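Long-range contacts in hypothetical protein (ST2072) (Sulfolobus tokodaii, PDB 1VE0), which is of unknown function but binds zinc and belongs to the UPF0047 (YjbQ) family: residues K6-K11 with T22-E27; E27-I32 with V129-E134; H38-H43 with I93-V98; A47-E52 with R113-E118; V88-I93 with L117-P122. All coordinates share one frame; numbering follows the deposited sequence.

Interaction 1 (K6-K11 with T22-E27)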
# COMPACT_ATOMS: atom_id res chain seq x y z
N LYS A 6 -13.83 -4.50 14.32
CA LYS A 6 -13.60 -3.92 15.64
C LYS A 6 -12.69 -2.71 15.56
O LYS A 6 -11.68 -2.72 14.85
CB LYS A 6 -12.99 -4.97 16.58
CG LYS A 6 -13.93 -6.13 16.87
CD LYS A 6 -13.69 -6.73 18.25
CE LYS A 6 -12.45 -7.62 18.30
NZ LYS A 6 -12.66 -8.97 17.67
N GLU A 7 -13.06 -1.67 16.31
CA GLU A 7 -12.30 -0.43 16.34
C GLU A 7 -11.72 -0.15 17.72
O GLU A 7 -12.29 -0.56 18.72
CB GLU A 7 -13.20 0.75 15.94
CG GLU A 7 -13.75 0.69 14.52
CD GLU A 7 -14.56 1.93 14.16
OE1 GLU A 7 -14.88 2.11 12.96
OE2 GLU A 7 -14.88 2.73 15.07
N PHE A 8 -10.59 0.54 17.75
CA PHE A 8 -9.98 0.95 19.01
C PHE A 8 -9.32 2.30 18.74
O PHE A 8 -9.08 2.65 17.58
CB PHE A 8 -8.96 -0.09 19.51
CG PHE A 8 -7.79 -0.31 18.59
CD1 PHE A 8 -6.69 0.54 18.62
CD2 PHE A 8 -7.76 -1.41 17.73
CE1 PHE A 8 -5.57 0.31 17.81
CE2 PHE A 8 -6.65 -1.66 16.91
CZ PHE A 8 -5.55 -0.79 16.95
N THR A 9 -9.06 3.08 19.79
CA THR A 9 -8.45 4.39 19.62
C THR A 9 -7.09 4.48 20.30
O THR A 9 -6.81 3.76 21.25
CB THR A 9 -9.32 5.53 20.22
OG1 THR A 9 -9.47 5.32 21.62
CG2 THR A 9 -10.69 5.57 19.57
N VAL A 10 -6.24 5.36 19.79
CA VAL A 10 -4.93 5.58 20.37
C VAL A 10 -4.74 7.08 20.36
O VAL A 10 -5.14 7.76 19.41
CB VAL A 10 -3.80 4.90 19.57
CG1 VAL A 10 -3.97 3.39 19.59
CG2 VAL A 10 -3.78 5.41 18.15
N LYS A 11 -4.13 7.59 21.41
CA LYS A 11 -3.90 9.02 21.50
C LYS A 11 -2.49 9.36 21.06
O LYS A 11 -1.53 8.89 21.67
CB LYS A 11 -4.12 9.46 22.95
CG LYS A 11 -4.83 10.79 23.10
CD LYS A 11 -4.05 11.91 22.47
CE LYS A 11 -4.87 13.20 22.49
NZ LYS A 11 -6.14 13.02 21.72
N THR A 22 0.36 -3.17 17.71
CA THR A 22 0.25 -4.61 17.55
C THR A 22 -0.65 -5.31 18.58
O THR A 22 -1.50 -6.12 18.23
CB THR A 22 1.63 -5.28 17.60
OG1 THR A 22 2.55 -4.55 16.79
CG2 THR A 22 1.54 -6.72 17.09
N GLU A 23 -0.45 -5.00 19.86
CA GLU A 23 -1.26 -5.64 20.90
C GLU A 23 -2.75 -5.38 20.73
O GLU A 23 -3.57 -6.30 20.89
CB GLU A 23 -0.79 -5.19 22.29
CG GLU A 23 0.69 -5.41 22.55
CD GLU A 23 1.10 -6.87 22.42
OE1 GLU A 23 2.31 -7.15 22.23
OE2 GLU A 23 0.21 -7.75 22.51
N GLN A 24 -3.11 -4.13 20.43
CA GLN A 24 -4.52 -3.79 20.25
C GLN A 24 -5.09 -4.51 19.04
O GLN A 24 -6.25 -4.91 19.03
CB GLN A 24 -4.71 -2.28 20.07
CG GLN A 24 -4.25 -1.43 21.26
CD GLN A 24 -2.83 -0.91 21.09
OE1 GLN A 24 -1.88 -1.68 20.88
NE2 GLN A 24 -2.67 0.40 21.18
N VAL A 25 -4.27 -4.68 18.00
CA VAL A 25 -4.77 -5.39 16.83
C VAL A 25 -4.95 -6.88 17.14
O VAL A 25 -5.90 -7.50 16.65
CB VAL A 25 -3.83 -5.24 15.59
CG1 VAL A 25 -4.36 -6.10 14.45
CG2 VAL A 25 -3.81 -3.78 15.13
N SER A 26 -4.05 -7.47 17.94
CA SER A 26 -4.20 -8.89 18.26
C SER A 26 -5.50 -9.14 19.01
O SER A 26 -6.12 -10.19 18.86
CB SER A 26 -2.99 -9.42 19.05
OG SER A 26 -2.83 -8.74 20.28
N GLU A 27 -5.95 -8.17 19.81
CA GLU A 27 -7.21 -8.33 20.53
C GLU A 27 -8.39 -8.18 19.57
O GLU A 27 -9.37 -8.93 19.64
CB GLU A 27 -7.34 -7.27 21.64
CG GLU A 27 -6.34 -7.44 22.76
CD GLU A 27 -6.55 -8.73 23.53
OE1 GLU A 27 -5.60 -9.18 24.20
OE2 GLU A 27 -7.67 -9.28 23.49

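Interaction 2 (E27-I32 with V129-E134)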
# COMPACT_ATOMS: atom_id res chain seq x y z
N GLU A 27 -5.95 -8.17 19.81
CA GLU A 27 -7.21 -8.33 20.53
C GLU A 27 -8.39 -8.18 19.57
O GLU A 27 -9.37 -8.93 19.64
CB GLU A 27 -7.34 -7.27 21.64
CG GLU A 27 -6.34 -7.44 22.76
CD GLU A 27 -6.55 -8.73 23.53
OE1 GLU A 27 -5.60 -9.18 24.20
OE2 GLU A 27 -7.67 -9.28 23.49
N ALA A 28 -8.27 -7.22 18.65
CA ALA A 28 -9.34 -6.95 17.69
C ALA A 28 -9.65 -8.07 16.68
O ALA A 28 -10.74 -8.10 16.12
CB ALA A 28 -9.05 -5.64 16.96
N ILE A 29 -8.71 -8.99 16.45
CA ILE A 29 -8.98 -10.06 15.49
C ILE A 29 -9.68 -11.27 16.10
O ILE A 29 -10.12 -12.16 15.38
CB ILE A 29 -7.67 -10.57 14.81
CG1 ILE A 29 -6.73 -11.18 15.87
CG2 ILE A 29 -7.01 -9.43 14.06
CD1 ILE A 29 -5.60 -12.03 15.27
N LYS A 30 -9.80 -11.30 17.43
CA LYS A 30 -10.44 -12.44 18.08
C LYS A 30 -11.77 -12.76 17.43
O LYS A 30 -12.63 -11.90 17.26
CB LYS A 30 -10.61 -12.18 19.58
CG LYS A 30 -9.27 -12.17 20.33
CD LYS A 30 -9.45 -12.27 21.83
CE LYS A 30 -8.19 -11.88 22.58
NZ LYS A 30 -7.01 -12.67 22.19
N GLY A 31 -11.93 -14.01 17.04
CA GLY A 31 -13.15 -14.43 16.38
C GLY A 31 -12.76 -15.09 15.07
O GLY A 31 -13.47 -15.95 14.56
N ILE A 32 -11.62 -14.67 14.52
CA ILE A 32 -11.11 -15.23 13.28
C ILE A 32 -9.92 -16.15 13.59
O ILE A 32 -9.00 -15.77 14.32
CB ILE A 32 -10.64 -14.12 12.31
CG1 ILE A 32 -11.83 -13.25 11.88
CG2 ILE A 32 -9.92 -14.74 11.11
CD1 ILE A 32 -12.88 -13.99 11.05
N VAL A 129 -10.10 -2.60 12.58
CA VAL A 129 -9.51 -3.88 12.20
C VAL A 129 -10.68 -4.71 11.67
O VAL A 129 -11.58 -5.11 12.42
CB VAL A 129 -8.85 -4.61 13.38
CG1 VAL A 129 -8.22 -5.92 12.87
CG2 VAL A 129 -7.77 -3.72 14.02
N LYS A 130 -10.67 -4.92 10.37
CA LYS A 130 -11.72 -5.66 9.70
C LYS A 130 -11.10 -6.97 9.27
O LYS A 130 -10.26 -6.99 8.36
CB LYS A 130 -12.20 -4.87 8.48
CG LYS A 130 -13.41 -5.45 7.77
CD LYS A 130 -14.57 -4.50 7.86
CE LYS A 130 -15.74 -4.99 7.04
NZ LYS A 130 -16.96 -4.24 7.40
N SER A 131 -11.48 -8.06 9.93
CA SER A 131 -10.92 -9.36 9.62
C SER A 131 -11.91 -10.28 8.93
O SER A 131 -13.11 -10.27 9.22
CB SER A 131 -10.41 -10.03 10.89
OG SER A 131 -9.55 -9.16 11.59
N MSE A 132 -11.39 -11.09 8.01
CA MSE A 132 -12.20 -12.04 7.27
C MSE A 132 -11.47 -13.37 7.17
O MSE A 132 -10.25 -13.41 7.03
CB MSE A 132 -12.52 -11.50 5.86
CG MSE A 132 -13.54 -10.35 5.85
SE MSE A 132 -14.12 -9.77 4.06
CE MSE A 132 -13.89 -11.43 3.12
N GLY A 133 -12.23 -14.45 7.25
CA GLY A 133 -11.64 -15.78 7.15
C GLY A 133 -12.55 -16.75 7.84
O GLY A 133 -13.76 -16.52 7.88
N GLU A 134 -12.00 -17.82 8.40
CA GLU A 134 -12.83 -18.80 9.09
C GLU A 134 -12.52 -18.79 10.58
O GLU A 134 -11.46 -18.26 10.95
CB GLU A 134 -12.58 -20.19 8.52
CG GLU A 134 -11.24 -20.75 8.93
CD GLU A 134 -10.93 -22.07 8.26
OE1 GLU A 134 -10.06 -22.80 8.79
OE2 GLU A 134 -11.55 -22.37 7.21
OXT GLU A 134 -13.34 -19.31 11.37
O HOH W 1 -11.02 -7.83 13.38
O HOH W 2 -12.67 -19.18 14.09

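Interaction 3 (H38-H43 with I93-V98). With SO4 (sulfate ion), chain B.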
# COMPACT_ATOMS: atom_id res chain seq x y z
N HIS A 38 -7.42 -6.61 8.01
CA HIS A 38 -7.16 -5.37 7.30
C HIS A 38 -7.12 -4.31 8.40
O HIS A 38 -8.13 -4.05 9.03
CB HIS A 38 -8.29 -5.05 6.34
CG HIS A 38 -8.40 -6.01 5.20
ND1 HIS A 38 -7.68 -5.87 4.03
CD2 HIS A 38 -9.12 -7.15 5.06
CE1 HIS A 38 -7.95 -6.88 3.22
NE2 HIS A 38 -8.82 -7.67 3.82
N VAL A 39 -5.95 -3.73 8.63
CA VAL A 39 -5.78 -2.70 9.65
C VAL A 39 -5.96 -1.39 8.89
O VAL A 39 -5.12 -1.02 8.06
CB VAL A 39 -4.39 -2.78 10.28
CG1 VAL A 39 -4.22 -1.70 11.36
CG2 VAL A 39 -4.20 -4.17 10.89
N ILE A 40 -7.06 -0.72 9.19
CA ILE A 40 -7.46 0.49 8.48
C ILE A 40 -7.72 1.73 9.33
O ILE A 40 -8.26 1.62 10.42
CB ILE A 40 -8.79 0.20 7.71
CG1 ILE A 40 -8.57 -0.94 6.71
CG2 ILE A 40 -9.33 1.47 7.02
CD1 ILE A 40 -9.83 -1.73 6.44
N VAL A 41 -7.32 2.90 8.84
CA VAL A 41 -7.69 4.11 9.57
C VAL A 41 -8.58 4.86 8.59
O VAL A 41 -8.31 4.87 7.38
CB VAL A 41 -6.50 5.02 9.98
CG1 VAL A 41 -5.73 4.36 11.12
CG2 VAL A 41 -5.60 5.32 8.76
N LYS A 42 -9.66 5.44 9.08
CA LYS A 42 -10.55 6.19 8.21
C LYS A 42 -10.11 7.64 8.25
O LYS A 42 -10.90 8.55 8.00
CB LYS A 42 -12.00 6.07 8.67
CG LYS A 42 -12.53 4.65 8.70
CD LYS A 42 -13.98 4.65 9.18
CE LYS A 42 -14.47 3.27 9.54
NZ LYS A 42 -15.88 3.34 10.04
N HIS A 43 -8.83 7.85 8.55
CA HIS A 43 -8.23 9.18 8.63
C HIS A 43 -7.45 9.47 7.35
O HIS A 43 -7.08 8.54 6.63
CB HIS A 43 -7.28 9.25 9.81
CG HIS A 43 -7.95 9.06 11.13
ND1 HIS A 43 -8.93 9.91 11.60
CD2 HIS A 43 -7.75 8.13 12.11
CE1 HIS A 43 -9.31 9.51 12.80
NE2 HIS A 43 -8.62 8.44 13.13
N ILE A 93 1.98 6.49 1.60
CA ILE A 93 2.20 5.29 2.43
C ILE A 93 0.97 4.39 2.43
O ILE A 93 1.08 3.16 2.30
CB ILE A 93 2.55 5.69 3.89
CG1 ILE A 93 3.86 6.48 3.90
CG2 ILE A 93 2.68 4.45 4.77
CD1 ILE A 93 4.21 7.07 5.27
N GLY A 94 -0.21 5.00 2.53
CA GLY A 94 -1.44 4.24 2.55
C GLY A 94 -2.12 4.26 3.91
O GLY A 94 -1.46 4.39 4.94
N ASN A 95 -3.44 4.11 3.91
CA ASN A 95 -4.19 4.14 5.16
C ASN A 95 -4.51 2.76 5.69
O ASN A 95 -5.28 2.63 6.64
CB ASN A 95 -5.49 4.91 4.96
CG ASN A 95 -6.43 4.19 4.04
OD1 ASN A 95 -6.07 3.83 2.92
ND2 ASN A 95 -7.66 3.97 4.50
N SER A 96 -3.93 1.73 5.08
CA SER A 96 -4.16 0.38 5.55
C SER A 96 -3.00 -0.55 5.22
O SER A 96 -2.16 -0.24 4.38
CB SER A 96 -5.44 -0.21 4.91
OG SER A 96 -5.26 -0.43 3.52
N ARG A 97 -2.99 -1.68 5.91
CA ARG A 97 -1.99 -2.73 5.72
C ARG A 97 -2.70 -4.04 6.05
O ARG A 97 -3.64 -4.05 6.85
CB ARG A 97 -0.80 -2.54 6.68
CG ARG A 97 0.18 -1.45 6.26
CD ARG A 97 0.88 -1.84 4.97
NE ARG A 97 1.92 -0.88 4.59
CZ ARG A 97 1.69 0.27 3.98
NH1 ARG A 97 0.45 0.63 3.66
NH2 ARG A 97 2.71 1.05 3.63
N VAL A 98 -2.28 -5.13 5.42
CA VAL A 98 -2.90 -6.42 5.71
C VAL A 98 -1.95 -7.26 6.54
O VAL A 98 -0.73 -7.18 6.40
CB VAL A 98 -3.24 -7.19 4.42
CG1 VAL A 98 -4.26 -6.41 3.61
CG2 VAL A 98 -2.00 -7.41 3.60
S SO4 B . -8.44 13.15 9.28
O1 SO4 B . -9.39 12.63 10.29
O2 SO4 B . -7.15 12.45 9.40
O3 SO4 B . -8.23 14.59 9.52
O4 SO4 B . -8.98 12.93 7.93

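Interaction 4 (A47-E52 with R113-E118)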
# COMPACT_ATOMS: atom_id res chain seq x y z
N ALA A 47 -1.05 7.29 8.85
CA ALA A 47 -0.98 6.08 8.04
C ALA A 47 -0.59 4.85 8.86
O ALA A 47 -0.22 4.96 10.03
CB ALA A 47 0.01 6.28 6.91
N ILE A 48 -0.69 3.68 8.22
CA ILE A 48 -0.36 2.40 8.85
C ILE A 48 0.75 1.73 8.07
O ILE A 48 0.73 1.71 6.84
CB ILE A 48 -1.60 1.42 8.86
CG1 ILE A 48 -2.75 1.98 9.71
CG2 ILE A 48 -1.18 0.04 9.37
CD1 ILE A 48 -2.44 2.11 11.21
N ILE A 49 1.75 1.21 8.77
CA ILE A 49 2.85 0.50 8.14
C ILE A 49 3.09 -0.73 8.99
O ILE A 49 2.65 -0.76 10.14
CB ILE A 49 4.21 1.28 8.13
CG1 ILE A 49 4.70 1.49 9.58
CG2 ILE A 49 4.06 2.62 7.42
CD1 ILE A 49 6.07 2.15 9.67
N ILE A 50 3.73 -1.75 8.41
CA ILE A 50 4.10 -2.96 9.15
C ILE A 50 5.62 -2.97 9.09
O ILE A 50 6.20 -3.17 8.03
CB ILE A 50 3.61 -4.27 8.49
CG1 ILE A 50 2.11 -4.22 8.22
CG2 ILE A 50 3.94 -5.47 9.40
CD1 ILE A 50 1.27 -3.95 9.45
N ASN A 51 6.28 -2.74 10.23
CA ASN A 51 7.74 -2.75 10.23
C ASN A 51 8.33 -2.95 11.63
O ASN A 51 7.62 -3.32 12.55
CB ASN A 51 8.27 -1.47 9.58
CG ASN A 51 9.52 -1.73 8.76
OD1 ASN A 51 10.63 -1.73 9.29
ND2 ASN A 51 9.34 -1.98 7.46
N GLU A 52 9.62 -2.69 11.79
CA GLU A 52 10.23 -2.91 13.10
C GLU A 52 10.06 -1.70 14.01
O GLU A 52 10.32 -0.56 13.62
CB GLU A 52 11.72 -3.26 12.94
CG GLU A 52 12.39 -3.66 14.25
CD GLU A 52 13.86 -4.01 14.10
OE1 GLU A 52 14.53 -4.20 15.14
OE2 GLU A 52 14.35 -4.11 12.96
N ARG A 113 5.94 -5.39 13.41
CA ARG A 113 5.00 -4.83 14.35
C ARG A 113 4.06 -3.96 13.51
O ARG A 113 4.43 -3.50 12.43
CB ARG A 113 5.72 -3.98 15.40
CG ARG A 113 6.78 -4.75 16.22
CD ARG A 113 6.16 -5.82 17.09
NE ARG A 113 5.41 -5.26 18.21
CZ ARG A 113 4.82 -5.98 19.16
NH1 ARG A 113 4.15 -5.38 20.14
NH2 ARG A 113 4.88 -7.32 19.14
N ILE A 114 2.85 -3.76 13.99
CA ILE A 114 1.88 -2.93 13.29
C ILE A 114 2.08 -1.55 13.89
O ILE A 114 1.96 -1.37 15.09
CB ILE A 114 0.46 -3.46 13.54
CG1 ILE A 114 0.39 -4.92 13.06
CG2 ILE A 114 -0.56 -2.58 12.79
CD1 ILE A 114 -0.92 -5.61 13.36
N ILE A 115 2.40 -0.58 13.05
CA ILE A 115 2.68 0.76 13.53
C ILE A 115 1.80 1.86 12.96
O ILE A 115 1.56 1.91 11.75
CB ILE A 115 4.16 1.12 13.21
CG1 ILE A 115 5.09 0.13 13.93
CG2 ILE A 115 4.45 2.56 13.61
CD1 ILE A 115 6.48 0.08 13.36
N LEU A 116 1.30 2.75 13.83
CA LEU A 116 0.51 3.89 13.35
C LEU A 116 1.47 5.08 13.26
O LEU A 116 2.17 5.38 14.22
CB LEU A 116 -0.64 4.22 14.30
CG LEU A 116 -1.31 5.60 14.11
CD1 LEU A 116 -1.99 5.68 12.76
CD2 LEU A 116 -2.33 5.82 15.21
N LEU A 117 1.51 5.75 12.11
CA LEU A 117 2.37 6.91 11.92
C LEU A 117 1.46 8.13 11.86
O LEU A 117 0.53 8.19 11.06
CB LEU A 117 3.20 6.79 10.62
CG LEU A 117 4.28 5.69 10.55
CD1 LEU A 117 5.02 5.80 9.21
CD2 LEU A 117 5.29 5.85 11.71
N GLU A 118 1.75 9.09 12.73
CA GLU A 118 0.97 10.33 12.86
C GLU A 118 1.77 11.49 12.29
O GLU A 118 2.95 11.64 12.60
CB GLU A 118 0.68 10.54 14.36
CG GLU A 118 0.08 11.89 14.75
CD GLU A 118 -1.31 12.10 14.22
OE1 GLU A 118 -1.44 12.46 13.03
OE2 GLU A 118 -2.29 11.90 14.99

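Interaction 5 (V88-I93 with L117-P122)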
# COMPACT_ATOMS: atom_id res chain seq x y z
N VAL A 88 -0.36 14.39 2.01
CA VAL A 88 0.48 13.86 0.96
C VAL A 88 1.27 12.61 1.35
O VAL A 88 1.21 11.58 0.67
CB VAL A 88 1.47 14.94 0.46
CG1 VAL A 88 2.50 14.31 -0.49
CG2 VAL A 88 0.70 16.04 -0.24
N ILE A 89 2.01 12.68 2.45
CA ILE A 89 2.80 11.52 2.84
C ILE A 89 1.90 10.33 3.23
O ILE A 89 2.22 9.18 2.94
CB ILE A 89 3.79 11.86 3.99
CG1 ILE A 89 4.78 10.70 4.18
CG2 ILE A 89 3.03 12.18 5.28
CD1 ILE A 89 5.64 10.43 2.96
N SER A 90 0.77 10.62 3.89
CA SER A 90 -0.18 9.57 4.28
C SER A 90 -0.80 8.88 3.06
O SER A 90 -1.09 7.68 3.09
CB SER A 90 -1.31 10.14 5.14
OG SER A 90 -0.86 10.50 6.45
N ALA A 91 -1.05 9.64 1.99
CA ALA A 91 -1.65 9.07 0.79
C ALA A 91 -0.66 8.12 0.13
O ALA A 91 -1.02 7.04 -0.35
CB ALA A 91 -2.04 10.17 -0.19
N ILE A 92 0.60 8.52 0.11
CA ILE A 92 1.64 7.70 -0.49
C ILE A 92 1.86 6.39 0.28
O ILE A 92 1.88 5.30 -0.31
CB ILE A 92 2.97 8.50 -0.58
CG1 ILE A 92 2.77 9.67 -1.54
CG2 ILE A 92 4.12 7.58 -1.06
CD1 ILE A 92 3.91 10.69 -1.57
N ILE A 93 1.98 6.49 1.60
CA ILE A 93 2.20 5.29 2.43
C ILE A 93 0.97 4.39 2.43
O ILE A 93 1.08 3.16 2.30
CB ILE A 93 2.55 5.69 3.89
CG1 ILE A 93 3.86 6.48 3.90
CG2 ILE A 93 2.68 4.45 4.77
CD1 ILE A 93 4.21 7.07 5.27
N LEU A 117 1.51 5.75 12.11
CA LEU A 117 2.37 6.91 11.92
C LEU A 117 1.46 8.13 11.86
O LEU A 117 0.53 8.19 11.06
CB LEU A 117 3.20 6.79 10.62
CG LEU A 117 4.28 5.69 10.55
CD1 LEU A 117 5.02 5.80 9.21
CD2 LEU A 117 5.29 5.85 11.71
N GLU A 118 1.75 9.09 12.73
CA GLU A 118 0.97 10.33 12.86
C GLU A 118 1.77 11.49 12.29
O GLU A 118 2.95 11.64 12.60
CB GLU A 118 0.68 10.54 14.36
CG GLU A 118 0.08 11.89 14.75
CD GLU A 118 -1.31 12.10 14.22
OE1 GLU A 118 -1.44 12.46 13.03
OE2 GLU A 118 -2.29 11.90 14.99
N PHE A 119 1.13 12.31 11.47
CA PHE A 119 1.78 13.46 10.87
C PHE A 119 1.03 14.75 11.14
O PHE A 119 1.46 15.81 10.71
CB PHE A 119 1.91 13.27 9.35
CG PHE A 119 2.51 11.94 8.96
CD1 PHE A 119 1.70 10.94 8.42
CD2 PHE A 119 3.85 11.68 9.16
CE1 PHE A 119 2.24 9.69 8.10
CE2 PHE A 119 4.40 10.44 8.84
CZ PHE A 119 3.59 9.45 8.32
N ASP A 120 -0.09 14.66 11.85
CA ASP A 120 -0.91 15.83 12.16
C ASP A 120 -1.50 15.75 13.57
O ASP A 120 -2.67 16.07 13.78
CB ASP A 120 -2.05 15.97 11.15
CG ASP A 120 -2.76 17.33 11.22
OD1 ASP A 120 -3.95 17.42 10.86
OD2 ASP A 120 -2.11 18.31 11.64
N GLY A 121 -0.69 15.30 14.53
CA GLY A 121 -1.16 15.18 15.91
C GLY A 121 -0.98 16.48 16.69
O GLY A 121 -0.59 17.48 16.12
N PRO A 122 -1.28 16.49 18.00
CA PRO A 122 -1.78 15.37 18.79
C PRO A 122 -3.27 15.16 18.54
O PRO A 122 -4.02 16.12 18.42
CB PRO A 122 -1.48 15.79 20.22
CG PRO A 122 -1.62 17.29 20.15
CD PRO A 122 -0.92 17.64 18.86

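Interaction 1 (K6-K11 with T22-E27)
The ring of F8 carries Q24 on one face: CB sits 3.4 Å above the ring plane, over its centre. This is a CH-pi contact, with the CB-to-centroid line 10° off the ring normal. At the rim of the same ring, near its plane, lie V10 CG1 from the same strand and V25 CG2 from the helix. The latter is 3.9 Å from F8 CZ. F8 and Q24 cross at about a right angle. The F8 ring is put under the helix by its first torsion (chi1 62°), which sets CG between the backbone N and the carbonyl carbon. Beyond Q24 CB, the outer part of that side chain bends toward V10 CG1. At the other end of the strand K6 lies along the end of the helix, and its CE is 3.6 Å from E27 O. Its NZ makes a weak hydrogen bond to A28 O. Strand 2-11 and helix 22-28 run nearly antiparallel here, at 157°, with the axes of the two short segments 9.2 Å apart. F8 also touches V127 and V129 of the neighbouring strand 124-133, and I21 just before the helix. The helix therefore packs on the strand outermost in this chain's five-stranded sheet. No hydrogen bond joins residues 6-11 to 22-27, so the two are held by van der Waals contact and the CH-pi pair.

Interaction 2 (E27-I32 with V129-E134)
This is a buried, mostly apolar contact between the end of helix 22-28, with the turn after it, and the last strand of the chain. A28 CB rests on V129, 3.7 Å from its CB. I29 follows with its CG2 branch, which meets V129 CG1 at 3.9 Å and S131 OG at 3.6 Å. I32 then lies along the strand. Its CG1 is 3.7 Å from S131 CB, and CD1 reaches on to G133 N at 3.9 Å. CG1 stands anti to the carbonyl carbon (chi1 -65°), and chi2 of the same sign swings CD1 over the backbone of M132 and G133. Glycine at G133 is favoured by its backbone angles, at which a CB would press into the carbonyl O of M132; I32 CG2 lies close by. Shortening I32 to an alanine would probably open a gap over S131 and G133 and leave that part of the strand less well covered. No direct hydrogen bond crosses between the segments. Instead one water is held by three bonds: it donates to A28 O at 2.8 Å and to V129 O at 2.9 Å, and accepts from S131 OG at 2.7 Å. It thus satisfies the carbonyl of A28 near the helix end and fixes the S131 hydroxyl. A second water donates to the C-terminal oxygen E134 OXT and, weakly, to G31 O. Strand 124-133 runs between strands 2-11 and 35-41. I32 also touches K2 and I4 of the first of these, I29 and S131 touch A37 of the second, and all three meet I101 of strand 96-102.

Interaction 3 (H38-H43 with I93-V98)
V39 and R97 form the hydrogen-bonded pair of this antiparallel strand contact. V39 N gives to R97 O at 2.9 Å, and R97 N returns to V39 O at 3.1 Å. Two residues on, V41 N gives to N95 O at 3.0 Å. N95 then adds a side-chain bond: ND2 donates to V41 O at 3.1 Å, almost straight at 176°, with that oxygen in the amide plane. N95 CG sits between the backbone N and the carbonyl carbon (chi1 67°), which swings the amide across to the neighbouring strand, beside I40. V41 is thus held at both N and O by one residue. The R97 guanidinium grips I93 O end-on with NH1 and NH2. This satisfies I93 O, the carbonyl at the end of helix 84-93. NH1 also donates to S96 O at 2.8 Å, and NH2 to A91 O of the third subunit. H38 lies alongside V98, and its ND1, 3.5 Å from V98 CG1, is buried without a polar partner. Beyond the strand, H43 ND1 donates to a sulfate oxygen, O1, at 3.1 Å, while its NE2 accepts from T126 N. T44, T45, R123 and R125 complete the sulfate site, and the ion probably comes from the crystallisation liquor. Residues 38-43 and 93-98 thus make an antiparallel pair inside the five-stranded sheet, with an anion site just past the end of strand 35-41.

Interaction 4 (A47-E52 with R113-E118)
Strands 46-51 and 113-118 pair antiparallel, with hydrogen-bonded pairs A47-L117, I49-I115 and N51-R113 alternating with non-hydrogen-bonded pairs I48-L116 and I50-I114. Both bonds of the I49-I115 pair are nearly straight, with N-H...O angles of 168°. The bonds are less straight at the N51-R113 end, where the N-H...O angle from R113 N to N51 O is 139°. I49, I115 and L117 share one face. I49 CG1 lies between the backbone N and the carbonyl carbon (chi1 64°), and this carries it to I115 CB at 3.7 Å. Its CG2 and CD1 both reach L117 CD1, each at 3.8 Å, crossing L117 at about a right angle. With a serine here, L117 CD1 would probably lose the I49 methyls it packs on, and a gap would open under helix 55-68. The pair belongs to a three-stranded antiparallel sheet in which strand 113-118 is central, with 17-20 along its other side. That helix lies on the I49 face through F61 and M58. The other face holds I48, I50, I114 and L116, and packs on V39, R97 and V99 of the larger sheet. There I50 CD1 lies alongside I114 CG1 at 3.8 Å, and I48 CD1 meets L116 CD1 at 3.9 Å. R113 turns away from the strand to a salt bridge with D20. At this same end N51 OD1 takes E52 N and also H87 of the third subunit. E52 is a zinc-binding residue, although no zinc is bound to it in this chain; its side chain is about 4 Å from a bound zinc.

Interaction 5 (V88-I93 with L117-P122)
I89 meets F119 first, laying its CG2 methyl over the centre of the phenyl ring. The methyl sits 3.6 Å above the ring plane and 3.7 Å from the centroid, only 13° off the normal, so this is a CH-pi contact. I89 CG2 lies between the backbone N and the carbonyl carbon, with CG1 anti to N (chi1 -169°), and this aims the methyl at the ring. On the opposite face of F119 lies L117 C, offset toward the rim. S90 comes next. Its OG approaches the ring edge near the plane, 3.3 Å from F119 CD1, while the hydroxyl's hydrogen-bond partner is A86 O, one turn back in the helix. One turn after I89, I93 places CD1 obliquely to the ring, 3.9 Å from F119 CZ. The same methyl is 4.2 Å from L117 CD1, so I93 touches both the ring and the end of the strand. No hydrogen bond crosses between the segments. On the loop side, E118 OE1 takes D120 N at 2.8 Å from above the carboxylate plane. D120 OD1 binds N83 ND2, and N83 is itself a zinc ligand. F119 O accepts from H85 NE2. A65 of helix 55-68 touches both I89 and F119. The arrangement is an aromatic residue wedged against a helix at the end of a strand, close to the zinc site of H77, N83 and H87.

In the fold
Interaction 1 closes before the others open. Interactions 3, 4 and 5 are nested in the loop closed by interaction 2. Interaction 3 crosses 4 and 5, sharing I93 with 5, and 4 and 5 end on the same strand, 113-118. Interactions 1 and 2 share helix 22-28 and E27, lie about 12 Å apart between centres, and join that helix to neighbouring strands 2-11 and 124-133. Interaction 3 pairs two inner strands of the same five-stranded sheet. Interaction 4, about 9 Å from it between centres, belongs to the three-stranded sheet. H77, N83 and H87 lie near interaction 5, while E52 lies across the chain, beside H87 of the third subunit, so the zinc site probably lies between subunits.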